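Long-range contact in glutathione S-transferase (Rhodospirillum rubrum F11, PDB 4O7H), which probably catalyses the conjugation of glutathione to electrophilic substrates: residues A89-L94 with T160-T165. Numbering follows the deposited sequence.
Sequences AEVRRL and TYADIT
V91 reaches from helix 85-119 onto the capped first turn of helix 161-175, where T160 and D163 form the capping box familiar from the C-terminal helical domain of glutathione S-transferases. The two short axes run nearly parallel, at 14° and 8.6 Å apart, and the touching residues are buried. Apolar packing joins them. V91 spreads both methyls over the helix start: CG2 meets the T160 methyl CG2 at 3.7 Å, while CG1, anti to its own backbone N, lies 4.1 Å from Y161 CB. A beta-branched valine suits this wedge, and A162 is small enough for its CB to rest 3.8 Å from L94 CB. Polar bonds hold the surface that V91 covers. T160 OG1, turned between its backbone N and carbonyl carbon (chi1 63°), accepts from A162 N, and D163 returns the cap; its OD1 also binds W190 NE1. Were T160 an alanine, the amide of A162 would probably lose its capping acceptor, and a gap would be likely to open beside V91 CG2. The return bond runs from T160 N to D163 OD2, 3.0 Å long, and meets that oxygen on its anti side, 17° out of the carboxylate plane.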
loop_
_atom_site.group_PDB
_atom_site.type_symbol
_atom_site.label_atom_id
_atom_site.label_comp_id
_atom_site.label_asym_id
_atom_site.label_seq_id
_atom_site.Cartn_x
_atom_site.Cartn_y
_atom_site.Cartn_z
ATOM N N ALA A 89 14.229 -1.402 -5.686
ATOM C CA ALA A 89 13.837 -0.798 -4.424
ATOM C C ALA A 89 13.429 0.679 -4.578
ATOM O O ALA A 89 12.546 1.136 -3.862
ATOM C CB ALA A 89 14.971 -0.929 -3.416
ATOM N N GLU A 90 14.115 1.430 -5.446
ATOM C CA GLU A 90 13.792 2.835 -5.691
ATOM C C GLU A 90 12.437 2.937 -6.406
ATOM O O GLU A 90 11.578 3.786 -6.064
ATOM C CB GLU A 90 14.923 3.494 -6.502
ATOM C CG GLU A 90 14.688 4.926 -6.912
ATOM C CD GLU A 90 14.578 5.925 -5.772
ATOM O OE1 GLU A 90 14.848 5.574 -4.600
ATOM O OE2 GLU A 90 14.193 7.099 -6.044
ATOM N N VAL A 91 12.230 2.056 -7.373
ATOM C CA VAL A 91 10.905 1.999 -8.032
ATOM C C VAL A 91 9.812 1.767 -6.984
ATOM O O VAL A 91 8.759 2.469 -6.968
ATOM C CB VAL A 91 10.840 0.903 -9.101
ATOM C CG1 VAL A 91 9.411 0.781 -9.632
ATOM C CG2 VAL A 91 11.796 1.213 -10.236
ATOM N N ARG A 92 10.010 0.772 -6.134
ATOM C CA ARG A 92 9.000 0.420 -5.122
ATOM C C ARG A 92 8.781 1.532 -4.076
ATOM O O ARG A 92 7.621 1.792 -3.644
ATOM C CB ARG A 92 9.296 -0.938 -4.496
ATOM C CG ARG A 92 9.163 -2.081 -5.464
ATOM C CD ARG A 92 9.111 -3.402 -4.761
ATOM N NE ARG A 92 9.029 -4.579 -5.628
ATOM C CZ ARG A 92 10.045 -5.373 -5.971
ATOM N NH1 ARG A 92 11.293 -5.130 -5.599
ATOM N NH2 ARG A 92 9.800 -6.437 -6.680
ATOM N N ARG A 93 9.865 2.219 -3.691
ATOM C CA ARG A 93 9.777 3.391 -2.845
ATOM C C ARG A 93 8.844 4.419 -3.444
ATOM O O ARG A 93 7.983 4.956 -2.743
ATOM C CB ARG A 93 11.191 4.024 -2.599
ATOM C CG ARG A 93 11.146 5.242 -1.688
ATOM C CD ARG A 93 12.517 5.928 -1.577
ATOM N NE ARG A 93 12.897 6.694 -2.769
ATOM C CZ ARG A 93 12.426 7.909 -3.022
ATOM N NH1 ARG A 93 11.541 8.470 -2.195
ATOM N NH2 ARG A 93 12.824 8.542 -4.105
ATOM N N LEU A 94 9.057 4.708 -4.716
ATOM C CA LEU A 94 8.280 5.751 -5.379
ATOM C C LEU A 94 6.852 5.292 -5.632
ATOM O O LEU A 94 5.900 6.086 -5.507
ATOM C CB LEU A 94 8.985 6.193 -6.668
ATOM C CG LEU A 94 10.171 7.122 -6.381
ATOM C CD1 LEU A 94 11.001 7.241 -7.634
ATOM C CD2 LEU A 94 9.709 8.485 -5.882
ATOM N N THR A 160 9.182 3.038 -15.460
ATOM C CA THR A 160 8.863 1.964 -14.511
ATOM C C THR A 160 7.485 2.192 -13.928
ATOM O O THR A 160 6.793 3.173 -14.251
ATOM C CB THR A 160 9.840 1.913 -13.339
ATOM O OG1 THR A 160 9.749 3.128 -12.577
ATOM C CG2 THR A 160 11.239 1.697 -13.858
ATOM N N TYR A 161 7.117 1.280 -13.039
ATOM C CA TYR A 161 5.868 1.407 -12.296
ATOM C C TYR A 161 5.854 2.757 -11.551
ATOM O O TYR A 161 4.806 3.277 -11.208
ATOM C CB TYR A 161 5.715 0.278 -11.293
ATOM C CG TYR A 161 5.271 -1.014 -11.909
ATOM C CD1 TYR A 161 4.102 -1.066 -12.643
ATOM C CD2 TYR A 161 5.967 -2.172 -11.736
ATOM C CE1 TYR A 161 3.676 -2.245 -13.172
ATOM C CE2 TYR A 161 5.522 -3.355 -12.262
ATOM C CZ TYR A 161 4.401 -3.370 -13.020
ATOM O OH TYR A 161 3.984 -4.561 -13.546
ATOM N N ALA A 162 6.999 3.349 -11.247
ATOM C CA ALA A 162 6.956 4.659 -10.598
ATOM C C ALA A 162 6.302 5.704 -11.434
ATOM O O ALA A 162 5.430 6.490 -10.956
ATOM C CB ALA A 162 8.370 5.099 -10.227
ATOM N N ASP A 163 6.728 5.810 -12.689
ATOM C CA ASP A 163 6.118 6.774 -13.607
ATOM C C ASP A 163 4.640 6.454 -13.839
ATOM O O ASP A 163 3.776 7.346 -13.840
ATOM C CB ASP A 163 6.817 6.722 -14.964
ATOM C CG ASP A 163 8.296 6.955 -14.866
ATOM O OD1 ASP A 163 8.712 8.146 -14.903
ATOM O OD2 ASP A 163 9.040 5.932 -14.750
ATOM N N ILE A 164 4.340 5.157 -13.967
ATOM C CA ILE A 164 2.957 4.772 -14.256
ATOM C C ILE A 164 2.042 5.161 -13.088
ATOM O O ILE A 164 0.981 5.760 -13.267
ATOM C CB ILE A 164 2.855 3.306 -14.545
ATOM C CG1 ILE A 164 3.598 2.968 -15.863
ATOM C CG2 ILE A 164 1.407 2.905 -14.736
ATOM C CD1 ILE A 164 3.753 1.492 -16.045
ATOM N N THR A 165 2.478 4.849 -11.876
ATOM C CA THR A 165 1.692 5.120 -10.672
ATOM C C THR A 165 1.453 6.643 -10.519
ATOM O O THR A 165 0.318 7.086 -10.378
ATOM C CB THR A 165 2.381 4.530 -9.423
ATOM O OG1 THR A 165 2.621 3.115 -9.627
ATOM C CG2 THR A 165 1.498 4.746 -8.186
#